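Cell envelope-related transcriptional attenuator domain-containing protein (Eubacterium siraeum, PDB 4OBM) is of unknown function but probably takes part in cell-envelope processes, as other LytR-CpsA-Psr proteins do. Local coordinates at residues Glu81-Leu86 against Leu92-Tyr97; Gly113-Thr118 against Glu146-Tyr151; Pro155-Lys160 against Cys166-Thr171. All coordinates share one frame; numbering follows the deposited sequence. Where two conformers were deposited one is given.

Interaction 1 of 3, residues Glu81-Leu86 against Leu92-Tyr97; sequences EVAKLL and LSINKY
Ala-83 and Ile-94, which touch across this contact, are also joined through one hydroxyl: Ser-87 OG accepts a hydrogen bond from Ile-94 N and is bonded in turn to Ala-83 O, so a single serine one helical turn further on ties helix to strand. The two segments belong to a beta-alpha-beta crossover, in which helix 70-90 leads from strand 52-58 to the parallel strand 94-100 of the central mixed sheet. As expected for such a unit, the helix runs nearly antiparallel to the strand that follows it, at 148° between the short axes. Those axes approach to 7.3 Å, a close approach that alanine suits, since its side chain is a single methyl; Ala-83 CA lies 5.4 Å from Ile-94 CA. Ala-83 CB rests 3.5 Å from the carbonyl oxygen Ile-94 O and 3.8 Å from Ile-94 CG2. Beta-branching lets Ile-94 serve two helix residues at once. With CG1 anti to the carbonyl carbon (chi1 -39°) and CG2 anti to the backbone N, one arm lies against Ala-83 while the longer one reaches on toward Leu-86. Leu-86 is buried, and its branched apolar side chain also packs on Leu-27 and Thr-43 of the sheet. On the outward side, Lys-84 is extended and exposed, and Ser-93 and Asn-95, exposed as well, turn away from the helix. The far end of the isoleucine, Ile-94 CD1, closes against Leu-86 CB at 3.9 Å and lies 4.0 Å from Ala-83 O.

Interaction 2 of 3, residues Gly113-Thr118 against Glu146-Tyr151; sequences GNTTLT and EQMYAY
Leu-117 and Tyr-151 form the firm part of this contact: Leu-117 CD1 meets the tyrosine ring at its edge, in the ring plane, 3.8 Å from Tyr-151 CD2. Met-148, a selenomethionine, was modelled in two conformers, and its distances hold for the one described here. In that conformer the same leucine methyl, Leu-117 CD1, also lies 4.0 Å from Met-148 SE, so it touches two helix side chains a turn apart. The Met-148 chain leaves with CG anti to its backbone N and then bends at chi2 (82°), which brings Met-148 SE across to the strand, 3.9 Å from Thr-115 CB. A long, flexible methionine-type chain, here with selenium in place of sulfur, suits the place, since it can follow both a leucine and a small beta-branched threonine. Such long side chains span axes that stay 10.4 Å apart. Inside, Phe-176 and Val-172 of helix 164-181 touch Thr-115 and Met-148 respectively, and Phe-143 meets the Tyr-151 ring.

The solvent side is looser. Glu-146 and Gln-147 are exposed and make no contact with the strand, Gln-147 OE1 being bonded to Thr-144 N instead. Thr-116 and the exposed Thr-118 turn away on the other face of the strand, where polar residues are at home. This is alpha/beta layer packing, with helix 145-152 laid over one face of the antiparallel pair formed by strands 115-119 and 141-143.

Interaction 3 of 3, residues Pro155-Lys160 against Cys166-Thr171; sequences PDYGVK and CKLNAT
This is a small apolar contact between a loop tyrosine and a helix, made where the chain passes from helix 145-152 to helix 164-181. Tyr-157 directs its ring from the loop onto Leu-168. The two side chains slant across each other, with Tyr-157 CZ 3.9 Å from Leu-168 CD1 and the hydroxyl oxygen Tyr-157 OH 3.5 Å from the same methyl. CG of the tyrosine stands anti to its carbonyl carbon (chi1 -67°), carrying the ring away from the loop backbone toward the helix. Gly-158 follows with positive phi, a conformation glycine adopts easily.

The polar end of the ring is used as well. Tyr-157 OH is hydrogen-bonded to Tyr-151 O, while Asn-169 ND2 bonds to Leu-152 O. The contact thus lies in the connection between two consecutive helices, in which a loop side chain and a side chain of the second helix bond to two successive carbonyls at the C-terminal end of the first. Tyrosine suits the task because it combines a broad apolar ring with a hydroxyl at its tip. A phenylalanine here, lacking the hydroxyl, would probably leave Tyr-151 O without this partner and lose the closest touch on Leu-168. Asn-169 crosses the tyrosine at about a right angle, with its amide plane 80° from the ring, yet Asn-169 ND2 and Tyr-157 OH remain 4.0 Å apart and are not bonded to each other. A pentaethylene glycol, probably from the crystallisation liquor, lies by the Asn-169 side chain. On the same helix, Lys-167 O accepts two bonds from opposite faces of its plane, both from Thr-171 one turn on: Thr-171 OG1 at 2.8 Å, with a C=O...donor angle of 153°, and the helical Thr-171 N at 3.1 Å.

Along the chain the three interactions come in series, each closing before the next opens. Interaction 1 lies on the central mixed sheet, where helix 70-90 meets strand 94-100, and its centre is about 28 Å from that of interaction 2 and about 24 Å from that of interaction 3. Interactions 1 and 2 sit on opposite sides of the chain's centre. Interactions 2 and 3 are neighbours, with centres about 14 Å apart, and they touch: Tyr-151 OH packs 3.4 Å from Leu-168 CD2, joining the successive helices 145-152 and 164-181. The first contact therefore belongs to the sheet's crossover, whereas the other two are joined through Tyr-151, whose side chain packs on Leu-168 and whose carbonyl is bonded to Tyr-157.

Interaction 1 of 3, residues Glu81-Leu86 against Leu92-Tyr97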
ATOM      1  N   GLU A  81       7.885   0.500 -14.411  1.00 29.81           N
ATOM      2  CA  GLU A  81       7.941  -0.834 -15.001  1.00 29.60           C
ATOM      3  C   GLU A  81       7.284  -1.865 -14.064  1.00 31.46           C
ATOM      4  O   GLU A  81       6.483  -2.684 -14.519  1.00 31.40           O
ATOM      5  CB  GLU A  81       9.390  -1.229 -15.344  1.00 31.02           C
ATOM      6  CG  GLU A  81       9.514  -2.442 -16.258  1.00 38.81           C
ATOM      7  CD  GLU A  81       8.756  -2.375 -17.572  1.00 56.01           C
ATOM      8  OE1 GLU A  81       8.647  -1.269 -18.152  1.00 51.01           O
ATOM      9  OE2 GLU A  81       8.270  -3.437 -18.022  1.00 44.63           O
ATOM     10  N   VAL A  82       7.600  -1.808 -12.765  1.00 26.95           N
ATOM     11  CA  VAL A  82       6.993  -2.694 -11.767  1.00 26.64           C
ATOM     12  C   VAL A  82       5.456  -2.573 -11.850  1.00 31.77           C
ATOM     13  O   VAL A  82       4.777  -3.604 -11.944  1.00 32.69           O
ATOM     14  CB  VAL A  82       7.514  -2.403 -10.339  1.00 29.44           C
ATOM     15  CG1 VAL A  82       6.799  -3.281  -9.301  1.00 29.14           C
ATOM     16  CG2 VAL A  82       9.025  -2.588 -10.256  1.00 28.98           C
ATOM     17  N   ALA A  83       4.924  -1.305 -11.851  1.00 27.11           N
ATOM     18  CA  ALA A  83       3.497  -0.983 -11.913  1.00 27.35           C
ATOM     19  C   ALA A  83       2.849  -1.481 -13.211  1.00 33.61           C
ATOM     20  O   ALA A  83       1.682  -1.879 -13.182  1.00 33.65           O
ATOM     21  CB  ALA A  83       3.294   0.511 -11.774  1.00 27.82           C
ATOM     22  N   LYS A  84       3.608  -1.471 -14.339  1.00 31.64           N
ATOM     23  CA  LYS A  84       3.171  -1.952 -15.670  1.00 32.01           C
ATOM     24  C   LYS A  84       2.994  -3.473 -15.645  1.00 35.35           C
ATOM     25  O   LYS A  84       1.955  -3.983 -16.077  1.00 34.17           O
ATOM     26  CB  LYS A  84       4.195  -1.539 -16.742  1.00 34.36           C
ATOM     27  CG  LYS A  84       3.872  -1.956 -18.164  1.00 47.40           C
ATOM     28  CD  LYS A  84       4.988  -1.513 -19.100  1.00 58.88           C
ATOM     29  CE  LYS A  84       4.879  -2.112 -20.479  1.00 68.89           C
ATOM     30  NZ  LYS A  84       6.080  -1.791 -21.296  1.00 75.53           N
ATOM     31  N   LEU A  85       3.987  -4.187 -15.100  1.00 32.99           N
ATOM     32  CA  LEU A  85       3.946  -5.656 -14.999  1.00 34.57           C
ATOM     33  C   LEU A  85       2.833  -6.109 -14.043  1.00 35.48           C
ATOM     34  O   LEU A  85       2.104  -7.052 -14.356  1.00 35.26           O
ATOM     35  CB  LEU A  85       5.312  -6.229 -14.583  1.00 35.01           C
ATOM     36  CG  LEU A  85       6.462  -6.013 -15.585  1.00 41.35           C
ATOM     37  CD1 LEU A  85       7.797  -6.291 -14.949  1.00 41.49           C
ATOM     38  CD2 LEU A  85       6.282  -6.851 -16.861  1.00 45.82           C
ATOM     39  N   LEU A  86       2.642  -5.366 -12.944  1.00 30.26           N
ATOM     40  CA  LEU A  86       1.577  -5.621 -11.976  1.00 29.09           C
ATOM     41  C   LEU A  86       0.213  -5.330 -12.595  1.00 31.61           C
ATOM     42  O   LEU A  86      -0.733  -6.057 -12.311  1.00 30.50           O
ATOM     43  CB  LEU A  86       1.772  -4.804 -10.688  1.00 27.58           C
ATOM     44  CG  LEU A  86       2.869  -5.285  -9.733  1.00 31.20           C
ATOM     45  CD1 LEU A  86       2.935  -4.400  -8.515  1.00 30.58           C
ATOM     46  CD2 LEU A  86       2.672  -6.735  -9.322  1.00 30.75           C
ATOM     47  N   LEU A  92      -5.526  -4.308 -13.134  1.00 28.44           N
ATOM     48  CA  LEU A  92      -5.514  -2.958 -12.591  1.00 27.22           C
ATOM     49  C   LEU A  92      -4.873  -2.021 -13.575  1.00 32.74           C
ATOM     50  O   LEU A  92      -4.144  -2.470 -14.462  1.00 33.32           O
ATOM     51  CB  LEU A  92      -4.735  -2.898 -11.255  1.00 26.12           C
ATOM     52  CG  LEU A  92      -5.319  -3.606 -10.019  1.00 30.36           C
ATOM     53  CD1 LEU A  92      -4.314  -3.598  -8.885  1.00 30.08           C
ATOM     54  CD2 LEU A  92      -6.620  -2.958  -9.562  1.00 32.30           C
ATOM     55  N   SER A  93      -5.111  -0.710 -13.394  1.00 29.10           N
ATOM     56  CA  SER A  93      -4.546   0.373 -14.190  1.00 28.39           C
ATOM     57  C   SER A  93      -3.631   1.215 -13.266  1.00 32.22           C
ATOM     58  O   SER A  93      -4.037   2.282 -12.801  1.00 32.53           O
ATOM     59  CB  SER A  93      -5.678   1.198 -14.804  1.00 31.16           C
ATOM     60  OG  SER A  93      -5.199   2.352 -15.472  1.00 39.57           O
ATOM     61  N   ILE A  94      -2.419   0.694 -12.959  1.00 28.37           N
ATOM     62  CA  ILE A  94      -1.435   1.319 -12.040  1.00 26.53           C
ATOM     63  C   ILE A  94      -0.410   2.129 -12.827  1.00 33.08           C
ATOM     64  O   ILE A  94       0.407   1.556 -13.541  1.00 35.82           O
ATOM     65  CB  ILE A  94      -0.721   0.257 -11.126  1.00 27.91           C
ATOM     66  CG1 ILE A  94      -1.693  -0.854 -10.649  1.00 28.43           C
ATOM     67  CG2 ILE A  94       0.009   0.927  -9.939  1.00 25.67           C
ATOM     68  CD1 ILE A  94      -1.059  -2.182 -10.299  1.00 26.02           C
ATOM     69  N   ASN A  95      -0.448   3.455 -12.695  1.00 29.84           N
ATOM     70  CA  ASN A  95       0.473   4.365 -13.387  1.00 29.10           C
ATOM     71  C   ASN A  95       1.252   5.200 -12.372  1.00 31.59           C
ATOM     72  O   ASN A  95       2.381   5.613 -12.643  1.00 30.27           O
ATOM     73  CB  ASN A  95      -0.296   5.309 -14.345  1.00 30.34           C
ATOM     74  CG  ASN A  95      -1.382   4.674 -15.196  1.00 66.40           C
ATOM     75  OD1 ASN A  95      -2.535   5.124 -15.204  1.00 56.29           O
ATOM     76  ND2 ASN A  95      -1.038   3.649 -15.973  1.00 67.21           N
ATOM     77  N   LYS A  96       0.616   5.486 -11.214  1.00 26.93           N
ATOM     78  CA  LYS A  96       1.198   6.326 -10.181  1.00 24.98           C
ATOM     79  C   LYS A  96       1.872   5.526  -9.094  1.00 25.78           C
ATOM     80  O   LYS A  96       1.488   4.390  -8.774  1.00 22.48           O
ATOM     81  CB  LYS A  96       0.162   7.290  -9.580  1.00 27.36           C
ATOM     82  CG  LYS A  96      -0.448   8.292 -10.572  1.00 26.99           C
ATOM     83  CD  LYS A  96       0.596   9.058 -11.413  1.00 27.96           C
ATOM     84  CE  LYS A  96      -0.078   9.987 -12.393  1.00 32.37           C
ATOM     85  NZ  LYS A  96       0.880  10.938 -12.998  1.00 39.92           N
ATOM     86  N   TYR A  97       2.938   6.113  -8.563  1.00 22.76           N
ATOM     87  CA  TYR A  97       3.712   5.467  -7.512  1.00 22.34           C
ATOM     88  C   TYR A  97       4.243   6.480  -6.520  1.00 24.63           C
ATOM     89  O   TYR A  97       4.358   7.660  -6.860  1.00 23.57           O
ATOM     90  CB  TYR A  97       4.889   4.669  -8.122  1.00 24.03           C
ATOM     91  CG  TYR A  97       5.892   5.519  -8.871  1.00 26.67           C
ATOM     92  CD1 TYR A  97       6.927   6.171  -8.200  1.00 27.28           C
ATOM     93  CD2 TYR A  97       5.839   5.630 -10.257  1.00 28.36           C
ATOM     94  CE1 TYR A  97       7.826   6.987  -8.881  1.00 26.85           C
ATOM     95  CE2 TYR A  97       6.756   6.411 -10.953  1.00 30.40           C
ATOM     96  CZ  TYR A  97       7.756   7.079 -10.262  1.00 39.12           C
ATOM     97  OH  TYR A  97       8.652   7.849 -10.963  1.00 42.32           O
TER

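Interaction 2 of 3, residues Gly113-Thr118 against Glu146-Tyr151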
ATOM      1  N   GLY A 113      -0.376  10.658  12.475  1.00 22.33           N
ATOM      2  CA  GLY A 113      -0.730  10.242  13.831  1.00 21.03           C
ATOM      3  C   GLY A 113      -0.217   8.860  14.152  1.00 24.42           C
ATOM      4  O   GLY A 113       0.264   8.153  13.261  1.00 21.98           O
ATOM      5  N   ASN A 114      -0.308   8.485  15.436  1.00 22.50           N
ATOM      6  CA  ASN A 114       0.110   7.196  15.984  1.00 21.93           C
ATOM      7  C   ASN A 114      -0.858   6.062  15.628  1.00 29.68           C
ATOM      8  O   ASN A 114      -2.030   6.309  15.376  1.00 30.13           O
ATOM      9  CB  ASN A 114       0.183   7.292  17.495  1.00 20.46           C
ATOM     10  CG  ASN A 114       1.133   8.321  18.050  1.00 38.15           C
ATOM     11  OD1 ASN A 114       2.198   8.605  17.489  1.00 30.75           O
ATOM     12  ND2 ASN A 114       0.785   8.860  19.207  1.00 29.22           N
ATOM     13  N   THR A 115      -0.378   4.811  15.663  1.00 28.02           N
ATOM     14  CA  THR A 115      -1.229   3.647  15.416  1.00 27.92           C
ATOM     15  C   THR A 115      -1.155   2.698  16.623  1.00 31.97           C
ATOM     16  O   THR A 115      -0.071   2.470  17.176  1.00 32.19           O
ATOM     17  CB  THR A 115      -0.850   2.950  14.090  1.00 31.47           C
ATOM     18  OG1 THR A 115      -0.746   3.927  13.056  1.00 30.04           O
ATOM     19  CG2 THR A 115      -1.876   1.915  13.665  1.00 26.64           C
ATOM     20  N   THR A 116      -2.311   2.160  17.026  1.00 28.48           N
ATOM     21  CA  THR A 116      -2.435   1.199  18.122  1.00 28.89           C
ATOM     22  C   THR A 116      -2.444  -0.214  17.510  1.00 33.07           C
ATOM     23  O   THR A 116      -3.309  -0.528  16.695  1.00 33.74           O
ATOM     24  CB  THR A 116      -3.661   1.519  18.975  1.00 34.12           C
ATOM     25  OG1 THR A 116      -3.401   2.728  19.678  1.00 36.31           O
ATOM     26  CG2 THR A 116      -3.984   0.426  19.964  1.00 30.23           C
ATOM     27  N   LEU A 117      -1.456  -1.037  17.876  1.00 29.30           N
ATOM     28  CA  LEU A 117      -1.294  -2.394  17.332  1.00 28.95           C
ATOM     29  C   LEU A 117      -1.122  -3.426  18.420  1.00 31.04           C
ATOM     30  O   LEU A 117      -0.460  -3.162  19.429  1.00 29.59           O
ATOM     31  CB  LEU A 117      -0.074  -2.475  16.382  1.00 28.56           C
ATOM     32  CG  LEU A 117       0.062  -1.391  15.304  1.00 32.97           C
ATOM     33  CD1 LEU A 117       1.499  -1.282  14.821  1.00 32.11           C
ATOM     34  CD2 LEU A 117      -0.905  -1.638  14.156  1.00 35.91           C
ATOM     35  N   THR A 118      -1.658  -4.629  18.175  1.00 28.51           N
ATOM     36  CA  THR A 118      -1.512  -5.768  19.078  1.00 29.16           C
ATOM     37  C   THR A 118      -0.332  -6.613  18.587  1.00 32.34           C
ATOM     38  O   THR A 118      -0.424  -7.256  17.539  1.00 31.03           O
ATOM     39  CB  THR A 118      -2.824  -6.569  19.183  1.00 35.42           C
ATOM     40  OG1 THR A 118      -3.844  -5.704  19.673  1.00 39.99           O
ATOM     41  CG2 THR A 118      -2.698  -7.778  20.117  1.00 32.63           C
ATOM     42  N   GLU A 146       8.772   6.515  14.731  1.00 27.61           N
ATOM     43  CA  GLU A 146      10.001   5.717  14.715  1.00 28.14           C
ATOM     44  C   GLU A 146       9.779   4.258  15.168  1.00 30.21           C
ATOM     45  O   GLU A 146      10.430   3.364  14.637  1.00 29.02           O
ATOM     46  CB  GLU A 146      11.097   6.371  15.573  1.00 30.41           C
ATOM     47  CG  GLU A 146      11.663   7.638  14.954  1.00 39.93           C
ATOM     48  CD  GLU A 146      12.703   8.364  15.784  1.00 68.23           C
ATOM     49  OE1 GLU A 146      13.698   7.726  16.198  1.00 72.81           O
ATOM     50  OE2 GLU A 146      12.539   9.587  15.989  1.00 69.09           O
ATOM     51  N   GLN A 147       8.865   4.024  16.127  1.00 27.10           N
ATOM     52  CA  GLN A 147       8.535   2.682  16.640  1.00 26.88           C
ATOM     53  C   GLN A 147       7.802   1.917  15.577  1.00 29.65           C
ATOM     54  O   GLN A 147       8.059   0.727  15.384  1.00 29.85           O
ATOM     55  CB  GLN A 147       7.666   2.770  17.905  1.00 28.89           C
ATOM     56  CG  GLN A 147       8.318   3.505  19.064  1.00 32.16           C
ATOM     57  CD  GLN A 147       7.422   3.586  20.276  1.00 44.00           C
ATOM     58  OE1 GLN A 147       6.197   3.782  20.187  1.00 35.98           O
ATOM     59  NE2 GLN A 147       8.039   3.521  21.446  1.00 30.42           N
HETATM   60  N   MSE A 148       6.875   2.642  14.890  1.00 23.51           N
HETATM   61  CA  MSE A 148       6.051   2.134  13.815  0.70 20.13           C
HETATM   62  C   MSE A 148       6.932   1.683  12.644  1.00 26.15           C
HETATM   63  O   MSE A 148       6.736   0.579  12.133  1.00 26.52           O
HETATM   64  CB  MSE A 148       5.089   3.248  13.401  0.70 20.12           C
HETATM   65  CG  MSE A 148       4.229   2.913  12.249  0.70 23.02           C
HETATM   66 SE   MSE A 148       2.728   1.905  12.810  0.52 26.39          SE
HETATM   67  CE  MSE A 148       1.715   2.317  11.304  0.70 22.26           C
ATOM     68  N   TYR A 149       7.913   2.533  12.240  1.00 23.62           N
ATOM     69  CA  TYR A 149       8.864   2.269  11.151  1.00 23.59           C
ATOM     70  C   TYR A 149       9.731   1.017  11.472  1.00 29.18           C
ATOM     71  O   TYR A 149       9.797   0.114  10.640  1.00 29.12           O
ATOM     72  CB  TYR A 149       9.759   3.505  10.858  1.00 24.19           C
ATOM     73  CG  TYR A 149      10.613   3.304   9.626  1.00 25.49           C
ATOM     74  CD1 TYR A 149      10.122   3.605   8.359  1.00 27.08           C
ATOM     75  CD2 TYR A 149      11.865   2.695   9.711  1.00 25.61           C
ATOM     76  CE1 TYR A 149      10.859   3.316   7.210  1.00 25.86           C
ATOM     77  CE2 TYR A 149      12.598   2.383   8.571  1.00 25.96           C
ATOM     78  CZ  TYR A 149      12.088   2.692   7.321  1.00 30.26           C
ATOM     79  OH  TYR A 149      12.826   2.440   6.194  1.00 29.53           O
ATOM     80  N   ALA A 150      10.365   0.964  12.670  1.00 25.33           N
ATOM     81  CA  ALA A 150      11.216  -0.155  13.121  1.00 24.65           C
ATOM     82  C   ALA A 150      10.461  -1.501  13.137  1.00 28.98           C
ATOM     83  O   ALA A 150      10.998  -2.514  12.682  1.00 27.78           O
ATOM     84  CB  ALA A 150      11.790   0.138  14.496  1.00 25.21           C
ATOM     85  N   TYR A 151       9.210  -1.500  13.617  1.00 26.59           N
ATOM     86  CA  TYR A 151       8.349  -2.696  13.636  1.00 25.97           C
ATOM     87  C   TYR A 151       8.073  -3.198  12.210  1.00 27.32           C
ATOM     88  O   TYR A 151       8.184  -4.382  11.935  1.00 26.40           O
ATOM     89  CB  TYR A 151       7.007  -2.391  14.372  1.00 26.68           C
ATOM     90  CG  TYR A 151       6.080  -3.576  14.617  1.00 28.10           C
ATOM     91  CD1 TYR A 151       6.589  -4.855  14.844  1.00 30.20           C
ATOM     92  CD2 TYR A 151       4.699  -3.402  14.697  1.00 28.75           C
ATOM     93  CE1 TYR A 151       5.746  -5.937  15.099  1.00 31.00           C
ATOM     94  CE2 TYR A 151       3.846  -4.477  14.961  1.00 29.63           C
ATOM     95  CZ  TYR A 151       4.375  -5.745  15.154  1.00 36.55           C
ATOM     96  OH  TYR A 151       3.552  -6.815  15.402  1.00 37.82           O
TER

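Interaction 3 of 3, residues Pro155-Lys160 against Cys166-Thr171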
ATOM      1  N   PRO A 155      14.085  -7.128   9.753  1.00 31.34           N
ATOM      2  CA  PRO A 155      14.573  -8.109   8.765  1.00 32.31           C
ATOM      3  C   PRO A 155      14.148  -9.551   9.088  1.00 39.15           C
ATOM      4  O   PRO A 155      14.156 -10.406   8.197  1.00 39.54           O
ATOM      5  CB  PRO A 155      16.098  -7.945   8.833  1.00 34.27           C
ATOM      6  CG  PRO A 155      16.335  -6.618   9.532  1.00 37.71           C
ATOM      7  CD  PRO A 155      15.203  -6.510  10.495  1.00 33.05           C
ATOM      8  N   ASP A 156      13.767  -9.810  10.362  1.00 36.52           N
ATOM      9  CA  ASP A 156      13.338 -11.109  10.873  1.00 36.94           C
ATOM     10  C   ASP A 156      12.386 -10.961  12.059  1.00 38.09           C
ATOM     11  O   ASP A 156      12.741 -10.358  13.082  1.00 35.73           O
ATOM     12  CB  ASP A 156      14.556 -11.965  11.277  1.00 40.21           C
ATOM     13  CG  ASP A 156      14.217 -13.388  11.675  1.00 55.79           C
ATOM     14  OD1 ASP A 156      13.568 -14.093  10.870  1.00 57.61           O
ATOM     15  OD2 ASP A 156      14.620 -13.804  12.784  1.00 66.08           O
ATOM     16  N   TYR A 157      11.193 -11.567  11.922  1.00 34.76           N
ATOM     17  CA  TYR A 157      10.137 -11.585  12.927  1.00 35.34           C
ATOM     18  C   TYR A 157      10.139 -12.893  13.773  1.00 41.80           C
ATOM     19  O   TYR A 157       9.242 -13.096  14.601  1.00 41.09           O
ATOM     20  CB  TYR A 157       8.767 -11.398  12.237  1.00 36.11           C
ATOM     21  CG  TYR A 157       8.585 -10.030  11.615  1.00 36.98           C
ATOM     22  CD1 TYR A 157       8.230  -8.929  12.391  1.00 38.32           C
ATOM     23  CD2 TYR A 157       8.766  -9.832  10.251  1.00 37.45           C
ATOM     24  CE1 TYR A 157       8.094  -7.662  11.831  1.00 36.99           C
ATOM     25  CE2 TYR A 157       8.612  -8.569   9.675  1.00 37.64           C
ATOM     26  CZ  TYR A 157       8.283  -7.486  10.472  1.00 39.59           C
ATOM     27  OH  TYR A 157       8.135  -6.236   9.918  1.00 34.63           O
ATOM     28  N   GLY A 158      11.131 -13.758  13.545  1.00 40.32           N
ATOM     29  CA  GLY A 158      11.252 -15.053  14.214  1.00 41.33           C
ATOM     30  C   GLY A 158      10.181 -16.038  13.779  1.00 45.71           C
ATOM     31  O   GLY A 158       9.760 -16.890  14.568  1.00 46.41           O
ATOM     32  N   VAL A 159       9.704 -15.907  12.523  1.00 41.34           N
ATOM     33  CA  VAL A 159       8.652 -16.744  11.930  1.00 41.24           C
ATOM     34  C   VAL A 159       9.202 -17.386  10.643  1.00 45.64           C
ATOM     35  O   VAL A 159       9.888 -16.706   9.876  1.00 46.58           O
ATOM     36  CB  VAL A 159       7.362 -15.904  11.651  1.00 45.00           C
ATOM     37  CG1 VAL A 159       6.220 -16.777  11.144  1.00 45.29           C
ATOM     38  CG2 VAL A 159       6.910 -15.124  12.888  1.00 44.78           C
ATOM     39  N   LYS A 160       8.892 -18.674  10.391  1.00 41.87           N
ATOM     40  CA  LYS A 160       9.323 -19.372   9.168  1.00 41.72           C
ATOM     41  C   LYS A 160       8.621 -18.746   7.931  1.00 44.81           C
ATOM     42  O   LYS A 160       9.283 -18.476   6.924  1.00 44.57           O
ATOM     43  CB  LYS A 160       9.052 -20.892   9.283  1.00 44.32           C
ATOM     44  CG  LYS A 160       8.890 -21.675   7.964  1.00 53.64           C
ATOM     45  CD  LYS A 160      10.209 -22.152   7.362  1.00 56.21           C
ATOM     46  CE  LYS A 160       9.977 -23.235   6.338  1.00 60.92           C
ATOM     47  NZ  LYS A 160      11.214 -23.575   5.590  1.00 66.26           N
ATOM     48  N   CYS A 166       5.039  -9.365   4.764  1.00 28.16           N
ATOM     49  CA  CYS A 166       3.977  -8.849   3.895  1.00 28.17           C
ATOM     50  C   CYS A 166       2.670  -8.747   4.668  1.00 30.54           C
ATOM     51  O   CYS A 166       1.962  -7.750   4.545  1.00 29.73           O
ATOM     52  CB  CYS A 166       3.814  -9.739   2.664  1.00 28.84           C
ATOM     53  SG  CYS A 166       5.210  -9.676   1.520  1.00 33.10           S
ATOM     54  N   LYS A 167       2.343  -9.811   5.429  1.00 27.06           N
ATOM     55  CA  LYS A 167       1.153  -9.941   6.261  1.00 26.18           C
ATOM     56  C   LYS A 167       1.171  -8.878   7.352  1.00 28.76           C
ATOM     57  O   LYS A 167       0.158  -8.229   7.576  1.00 28.50           O
ATOM     58  CB  LYS A 167       1.058 -11.361   6.859  1.00 28.36           C
ATOM     59  CG  LYS A 167       0.642 -12.397   5.840  1.00 29.03           C
ATOM     60  CD  LYS A 167       0.957 -13.820   6.260  1.00 33.35           C
ATOM     61  CE  LYS A 167       0.476 -14.801   5.210  1.00 36.35           C
ATOM     62  NZ  LYS A 167       0.530 -16.209   5.694  1.00 44.83           N
ATOM     63  N   LEU A 168       2.338  -8.660   7.980  1.00 25.68           N
ATOM     64  CA  LEU A 168       2.527  -7.656   9.028  1.00 25.21           C
ATOM     65  C   LEU A 168       2.362  -6.265   8.435  1.00 28.39           C
ATOM     66  O   LEU A 168       1.595  -5.464   8.967  1.00 27.98           O
ATOM     67  CB  LEU A 168       3.930  -7.830   9.682  1.00 25.29           C
ATOM     68  CG  LEU A 168       4.255  -7.111  11.005  1.00 29.50           C
ATOM     69  CD1 LEU A 168       4.813  -5.714  10.777  1.00 29.40           C
ATOM     70  CD2 LEU A 168       3.103  -7.200  12.026  1.00 30.39           C
ATOM     71  N   ASN A 169       3.043  -5.993   7.297  1.00 24.35           N
ATOM     72  CA  ASN A 169       2.946  -4.709   6.633  1.00 23.53           C
ATOM     73  C   ASN A 169       1.501  -4.419   6.191  1.00 28.45           C
ATOM     74  O   ASN A 169       0.998  -3.323   6.472  1.00 27.69           O
ATOM     75  CB  ASN A 169       3.924  -4.645   5.466  1.00 24.90           C
ATOM     76  CG  ASN A 169       5.310  -4.183   5.860  1.00 34.63           C
ATOM     77  OD1 ASN A 169       5.794  -3.169   5.372  1.00 33.03           O
ATOM     78  ND2 ASN A 169       5.963  -4.868   6.799  1.00 17.89           N
ATOM     79  N   ALA A 170       0.805  -5.407   5.574  1.00 25.49           N
ATOM     80  CA  ALA A 170      -0.593  -5.225   5.149  1.00 25.63           C
ATOM     81  C   ALA A 170      -1.500  -4.784   6.319  1.00 30.81           C
ATOM     82  O   ALA A 170      -2.213  -3.788   6.207  1.00 31.57           O
ATOM     83  CB  ALA A 170      -1.125  -6.513   4.527  1.00 26.48           C
ATOM     84  N   THR A 171      -1.405  -5.502   7.445  1.00 26.83           N
ATOM     85  CA  THR A 171      -2.173  -5.353   8.670  1.00 26.55           C
ATOM     86  C   THR A 171      -1.865  -4.028   9.366  1.00 29.22           C
ATOM     87  O   THR A 171      -2.790  -3.311   9.717  1.00 29.39           O
ATOM     88  CB  THR A 171      -1.844  -6.562   9.583  1.00 36.26           C
ATOM     89  OG1 THR A 171      -2.228  -7.760   8.911  1.00 38.10           O
ATOM     90  CG2 THR A 171      -2.535  -6.494  10.930  1.00 38.29           C
TER